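Side-chain contacts in putative hydrolase (Chromobacterium violaceum, PDB 3MCW), which is probably a hydrolase of the isochorismatase family, related to nicotinamidases: residues 143-148 / 165-170; 30-33 / 37-40; 103-108 / 135-140. All coordinates share one frame; numbering follows the deposited sequence.

In the fold
The three contacts lie in one isochorismatase-type domain, an alpha/beta fold built on a six-stranded parallel sheet. Contacts 1 and 2 are neighbours, their centres about 10 Å apart, and they touch: His167 CG is 3.4 Å from Asn33 ND2, and Asp146 O packs 3.6 Å from Ala40 CB. Contact 3 stands apart, its centre about 21 Å from that of contact 1 and about 27 Å from that of contact 2, across the centre of the chain from the latter. Strand 140-149 follows directly on the residues that contact 3 uses and runs into contact 1. Contacts 1 and 3 both reach the second subunit; contact 2 does not.

Contact 1: residues 143-148 / 165-170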
# COMPACT_ATOMS: atom_id res chain seq x y z
N LEU A 143 1.62 14.26 -2.01
CA LEU A 143 0.98 13.60 -3.13
C LEU A 143 0.17 14.64 -3.89
O LEU A 143 -0.80 15.19 -3.34
CB LEU A 143 0.09 12.46 -2.62
CG LEU A 143 -0.62 11.68 -3.71
CD1 LEU A 143 0.33 11.07 -4.71
CD2 LEU A 143 -1.43 10.56 -3.06
N ALA A 144 0.56 14.94 -5.13
CA ALA A 144 -0.10 15.94 -5.97
C ALA A 144 -1.28 15.26 -6.63
O ALA A 144 -1.19 14.72 -7.74
CB ALA A 144 0.88 16.52 -7.00
N GLU A 145 -2.42 15.29 -5.95
CA GLU A 145 -3.52 14.41 -6.34
C GLU A 145 -4.15 14.75 -7.69
O GLU A 145 -4.69 13.90 -8.36
CB GLU A 145 -4.57 14.29 -5.22
CG GLU A 145 -5.32 15.55 -4.94
CD GLU A 145 -6.52 15.76 -5.85
OE1 GLU A 145 -7.09 14.77 -6.36
OE2 GLU A 145 -6.90 16.94 -6.04
N ASP A 146 -4.11 16.04 -8.05
CA ASP A 146 -4.61 16.48 -9.35
C ASP A 146 -3.74 16.04 -10.51
O ASP A 146 -4.15 16.10 -11.66
CB ASP A 146 -4.86 17.98 -9.38
CG ASP A 146 -3.62 18.82 -9.13
OD1 ASP A 146 -2.77 18.43 -8.30
OD2 ASP A 146 -3.51 19.92 -9.71
N GLY A 147 -2.49 15.62 -10.20
CA GLY A 147 -1.61 15.00 -11.16
C GLY A 147 -1.66 13.50 -11.16
O GLY A 147 -0.82 12.84 -11.76
N CYS A 148 -2.64 12.91 -10.48
CA CYS A 148 -2.82 11.48 -10.43
C CYS A 148 -4.17 11.13 -11.04
O CYS A 148 -5.11 11.94 -11.01
CB CYS A 148 -2.82 10.95 -8.99
SG CYS A 148 -1.25 11.20 -8.13
N GLU A 165 -14.50 7.82 -7.28
CA GLU A 165 -14.72 7.22 -5.98
C GLU A 165 -13.50 6.42 -5.53
O GLU A 165 -13.14 6.45 -4.36
CB GLU A 165 -15.97 6.33 -6.02
CG GLU A 165 -17.26 7.11 -6.15
CD GLU A 165 -18.46 6.20 -6.32
OE1 GLU A 165 -18.51 5.37 -7.22
OE2 GLU A 165 -19.37 6.35 -5.49
N VAL A 166 -12.90 5.68 -6.44
CA VAL A 166 -11.69 4.90 -6.14
C VAL A 166 -10.58 5.84 -5.68
O VAL A 166 -9.91 5.60 -4.68
CB VAL A 166 -11.27 4.05 -7.36
CG1 VAL A 166 -9.92 3.38 -7.14
CG2 VAL A 166 -12.36 3.03 -7.72
N HIS A 167 -10.38 6.90 -6.44
CA HIS A 167 -9.39 7.93 -6.14
C HIS A 167 -9.64 8.52 -4.76
O HIS A 167 -8.72 8.65 -3.95
CB HIS A 167 -9.48 9.01 -7.25
CG HIS A 167 -8.47 10.09 -7.22
ND1 HIS A 167 -7.28 10.05 -7.91
CD2 HIS A 167 -8.56 11.32 -6.67
CE1 HIS A 167 -6.66 11.22 -7.72
NE2 HIS A 167 -7.41 12.00 -6.96
N ALA A 168 -10.88 8.89 -4.48
CA ALA A 168 -11.22 9.53 -3.20
C ALA A 168 -10.95 8.60 -2.00
O ALA A 168 -10.56 9.07 -0.93
CB ALA A 168 -12.66 9.96 -3.22
N MSE A 169 -11.19 7.31 -2.19
CA MSE A 169 -10.95 6.35 -1.12
C MSE A 169 -9.45 6.19 -0.89
O MSE A 169 -8.98 6.17 0.27
CB MSE A 169 -11.71 5.03 -1.37
CG MSE A 169 -13.22 5.20 -1.21
SE MSE A 169 -14.32 3.60 -1.47
CE MSE A 169 -13.92 2.83 0.19
N SER A 170 -8.68 6.07 -1.96
CA SER A 170 -7.22 5.96 -1.79
C SER A 170 -6.62 7.19 -1.16
O SER A 170 -5.80 7.09 -0.26
CB SER A 170 -6.52 5.66 -3.09
OG SER A 170 -6.76 4.34 -3.52
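The corner that follows Ala144 at residues 145-147, two overlapping type I turns from Ala144 to Gly147 and from Glu145 to Cys148, faces helix 163-174 with a closest CA-CA distance of 8.6 Å, between Cys148 and His167. His167 spans this gap. Its CG stands anti to the backbone N (chi1 -174°), which sends the imidazole off the helix to the corner, where NE2 donates to Glu145 OE1 at 2.9 Å. The bond is straight (N-H...O 167°) and lies in the ring plane (7° out of it), received nearly along the C-O axis of the carboxylate. Glu145 bends at chi2 to bring OE1 there, its side chain crossing that of His167 at about a right angle. The same ring edge meets backbone as well: Glu145 O lies in the ring plane, 3.4 Å from His167 CE1. Cys148 adds its CB, 4.1 Å from His167 CE1. The other ring nitrogen, ND1, is hydrogen-bonded to Thr123 OG1, so both nitrogens are engaged and the rotation of the imidazole is fixed. His34 stacks edge-to-face with His167 and bonds through ND1 to Cys148 O. Around this buried contact, Leu143 and Cys148 pack on helix 123-136, Asp146 meets helix 37-51, and strand 180-182 pairs with Leu143 and Glu145; Val166 and selenomethionine Met169 of helix 163-174 pack on Met169 of the second subunit.

Contact 2: residues 30-33 / 37-40; sequences GPRN and AEQA
Arg32 grips Glu38 end-on in a bidentate salt bridge, one terminal nitrogen to each carboxylate oxygen, and so ties the loop that follows strand 14-18 in the isochorismatase-type alpha/beta domain to the first turn of the next helix, 37-51. Arg32 NH1 reaches Glu38 OE2 at 2.8 Å and NH2 reaches Glu38 OE1 at 2.9 Å, both bonds nearly straight. Both oxygens are near the guanidinium plane. OE2 accepts with its syn lone pair, whereas OE1 is met on its syn side but 20° out of the carboxylate plane; the two flat groups are accordingly twisted against each other, their planes 30° apart.

The side chains come from opposite directions. Glu38 has CG beside its backbone N (chi1 -72°) and a bend at chi2, which together carry the carboxylate back to the loop. Lys79 NZ makes a second salt bridge to Glu38 OE2, so this oxygen is shared by two cationic groups, which would be expected to favour the ionised acid. Arg32 is held further by its own loop: NE donates to Asn33 O at 3.1 Å, again in the guanidinium plane, and NH2 also bonds to His34 O. Hydrogen bonds from NE and both terminal nitrogens thus keep the group from turning.

Packing completes the contact. Phe149 of strand 140-149 lies in cation-pi contact with Arg32 and also touches Ala37 and Glu38. At the start of the helix, the methyl carbon CB of Ala37 lies 4.0 Å from Arg32 NH2.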
# COMPACT_ATOMS: atom_id res chain seq x y z
N GLY A 30 -10.45 0.58 -18.74
CA GLY A 30 -11.72 1.13 -18.37
C GLY A 30 -11.64 2.61 -18.16
O GLY A 30 -10.59 3.25 -18.32
N PRO A 31 -12.76 3.26 -17.76
CA PRO A 31 -12.80 4.71 -17.69
C PRO A 31 -11.92 5.26 -16.57
O PRO A 31 -11.80 4.66 -15.51
CB PRO A 31 -14.28 5.01 -17.46
CG PRO A 31 -15.00 3.81 -18.04
CD PRO A 31 -14.11 2.66 -17.69
N ARG A 32 -11.39 6.45 -16.83
CA ARG A 32 -10.51 7.17 -15.91
C ARG A 32 -11.14 8.45 -15.42
O ARG A 32 -12.08 9.00 -15.99
CB ARG A 32 -9.19 7.50 -16.61
CG ARG A 32 -9.35 8.39 -17.86
CD ARG A 32 -8.05 8.86 -18.38
NE ARG A 32 -7.49 9.96 -17.62
CZ ARG A 32 -6.37 10.60 -17.97
NH1 ARG A 32 -5.71 10.23 -19.05
NH2 ARG A 32 -5.92 11.63 -17.27
N ASN A 33 -10.58 8.98 -14.34
CA ASN A 33 -10.86 10.31 -13.85
C ASN A 33 -9.75 11.29 -14.26
O ASN A 33 -8.80 10.93 -15.00
CB ASN A 33 -11.08 10.32 -12.32
CG ASN A 33 -9.82 10.04 -11.54
OD1 ASN A 33 -8.96 9.34 -12.00
ND2 ASN A 33 -9.70 10.63 -10.33
N ALA A 37 -4.86 15.44 -15.63
CA ALA A 37 -3.72 15.00 -14.83
C ALA A 37 -2.41 15.19 -15.57
O ALA A 37 -1.40 15.57 -14.99
CB ALA A 37 -3.87 13.53 -14.41
N GLU A 38 -2.39 14.88 -16.87
CA GLU A 38 -1.16 15.02 -17.67
C GLU A 38 -0.66 16.43 -17.67
O GLU A 38 0.53 16.69 -17.55
CB GLU A 38 -1.38 14.59 -19.10
CG GLU A 38 -1.56 13.08 -19.34
CD GLU A 38 -2.97 12.52 -19.09
OE1 GLU A 38 -3.85 13.21 -18.54
OE2 GLU A 38 -3.14 11.34 -19.44
N GLN A 39 -1.58 17.38 -17.85
CA GLN A 39 -1.22 18.78 -17.83
C GLN A 39 -0.71 19.23 -16.47
O GLN A 39 0.22 20.01 -16.38
CB GLN A 39 -2.41 19.61 -18.28
CG GLN A 39 -2.62 19.54 -19.78
N ALA A 40 -1.30 18.72 -15.38
CA ALA A 40 -0.83 19.06 -14.04
C ALA A 40 0.59 18.53 -13.85
O ALA A 40 1.46 19.21 -13.35
CB ALA A 40 -1.77 18.49 -12.98

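Contact 3: residues 103-108 / 135-140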
# COMPACT_ATOMS: atom_id res chain seq x y z
N GLY A 103 17.09 0.63 -6.98
CA GLY A 103 17.96 1.35 -6.08
C GLY A 103 17.35 2.63 -5.57
O GLY A 103 18.09 3.55 -5.21
N LEU A 104 16.01 2.74 -5.52
CA LEU A 104 15.47 4.07 -5.26
C LEU A 104 15.77 4.57 -3.87
O LEU A 104 16.22 5.71 -3.69
CB LEU A 104 13.95 4.09 -5.54
CG LEU A 104 13.24 5.43 -5.26
CD1 LEU A 104 13.78 6.58 -6.09
CD2 LEU A 104 11.74 5.26 -5.46
N GLU A 105 15.49 3.76 -2.86
CA GLU A 105 15.68 4.22 -1.49
C GLU A 105 17.14 4.63 -1.23
O GLU A 105 17.41 5.70 -0.67
CB GLU A 105 15.25 3.17 -0.46
CG GLU A 105 15.39 3.68 0.96
CD GLU A 105 15.05 2.67 2.04
OE1 GLU A 105 14.73 1.51 1.72
OE2 GLU A 105 15.10 3.06 3.22
N ALA A 106 18.08 3.77 -1.65
CA ALA A 106 19.48 4.08 -1.41
C ALA A 106 19.91 5.36 -2.14
O ALA A 106 20.71 6.14 -1.62
CB ALA A 106 20.36 2.89 -1.78
N LEU A 107 19.42 5.56 -3.35
CA LEU A 107 19.75 6.76 -4.11
C LEU A 107 19.24 8.01 -3.39
O LEU A 107 19.94 9.02 -3.26
CB LEU A 107 19.16 6.65 -5.53
CG LEU A 107 19.36 7.88 -6.39
CD1 LEU A 107 20.84 8.07 -6.72
CD2 LEU A 107 18.49 7.81 -7.65
N LEU A 108 17.98 7.97 -2.94
CA LEU A 108 17.41 9.10 -2.22
C LEU A 108 18.22 9.43 -0.96
O LEU A 108 18.56 10.59 -0.72
CB LEU A 108 15.94 8.82 -1.87
CG LEU A 108 14.97 8.64 -3.05
CD1 LEU A 108 13.59 8.23 -2.54
CD2 LEU A 108 14.85 9.93 -3.86
N GLY A 135 6.17 6.60 2.83
CA GLY A 135 5.85 7.16 4.13
C GLY A 135 6.35 6.28 5.27
O GLY A 135 6.96 6.75 6.23
N ASN A 136 6.17 4.96 5.13
CA ASN A 136 6.62 4.07 6.19
C ASN A 136 8.14 3.98 6.30
O ASN A 136 8.67 3.71 7.37
CB ASN A 136 6.04 2.65 6.01
CG ASN A 136 4.54 2.49 6.36
OD1 ASN A 136 4.05 1.37 6.29
ND2 ASN A 136 3.85 3.52 6.75
N LEU A 137 8.85 4.22 5.19
CA LEU A 137 10.31 4.28 5.19
C LEU A 137 10.83 5.59 5.80
O LEU A 137 12.03 5.73 6.01
CB LEU A 137 10.86 4.11 3.77
CG LEU A 137 10.76 2.69 3.19
CD1 LEU A 137 11.11 2.70 1.71
CD2 LEU A 137 11.64 1.68 3.95
N GLY A 138 9.97 6.56 6.06
CA GLY A 138 10.34 7.82 6.70
C GLY A 138 10.54 9.00 5.78
O GLY A 138 11.07 10.01 6.19
N PHE A 139 10.15 8.87 4.52
CA PHE A 139 10.18 10.02 3.60
C PHE A 139 8.98 10.90 3.88
O PHE A 139 7.91 10.45 4.27
CB PHE A 139 10.15 9.53 2.16
CG PHE A 139 11.39 8.81 1.79
CD1 PHE A 139 12.49 9.51 1.34
CD2 PHE A 139 11.48 7.43 1.86
CE1 PHE A 139 13.66 8.87 1.04
CE2 PHE A 139 12.67 6.76 1.56
CZ PHE A 139 13.76 7.49 1.16
N ALA A 140 9.18 12.21 3.68
CA ALA A 140 8.13 13.24 3.78
C ALA A 140 7.53 13.38 2.38
O ALA A 140 8.17 13.91 1.48
CB ALA A 140 8.71 14.53 4.24
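A Schellman motif ends helix 123-136 at Gly138, whose positive phi turns the chain into strand 140-149, and the side chains flanking this glycine, Leu137 and Phe139, pack against helix 104-111. Both helices belong to the alpha/beta domain and connect strands of its parallel sheet. On the side of the sheet, Leu108 meets the Phe139 ring from an oblique direction, with CB 3.7 Å and CD1 3.6 Å from CE1. Leu116 of strand 115-121 also touches both side chains, which places this pair in the apolar layer between helix and sheet. Glu105 meets the rim of the ring: its CG lies near the ring plane, 4.1 Å from Phe139 CZ. A fully stretched chain (chi1 -177°) carries the carboxylate past the ring to Leu137. Its charge is met by Arg109, which forms a salt bridge from NE to Glu105 OE2 and also donates through NH2 to Leu137 O, linking the two segments. Leu137 further packs on Ile100 of the second subunit. Both Leu137 methyls lie over one face of the carboxylate, CD1 3.8 Å from Glu105 OE1 and CD2 3.8 Å from Glu105 OE2.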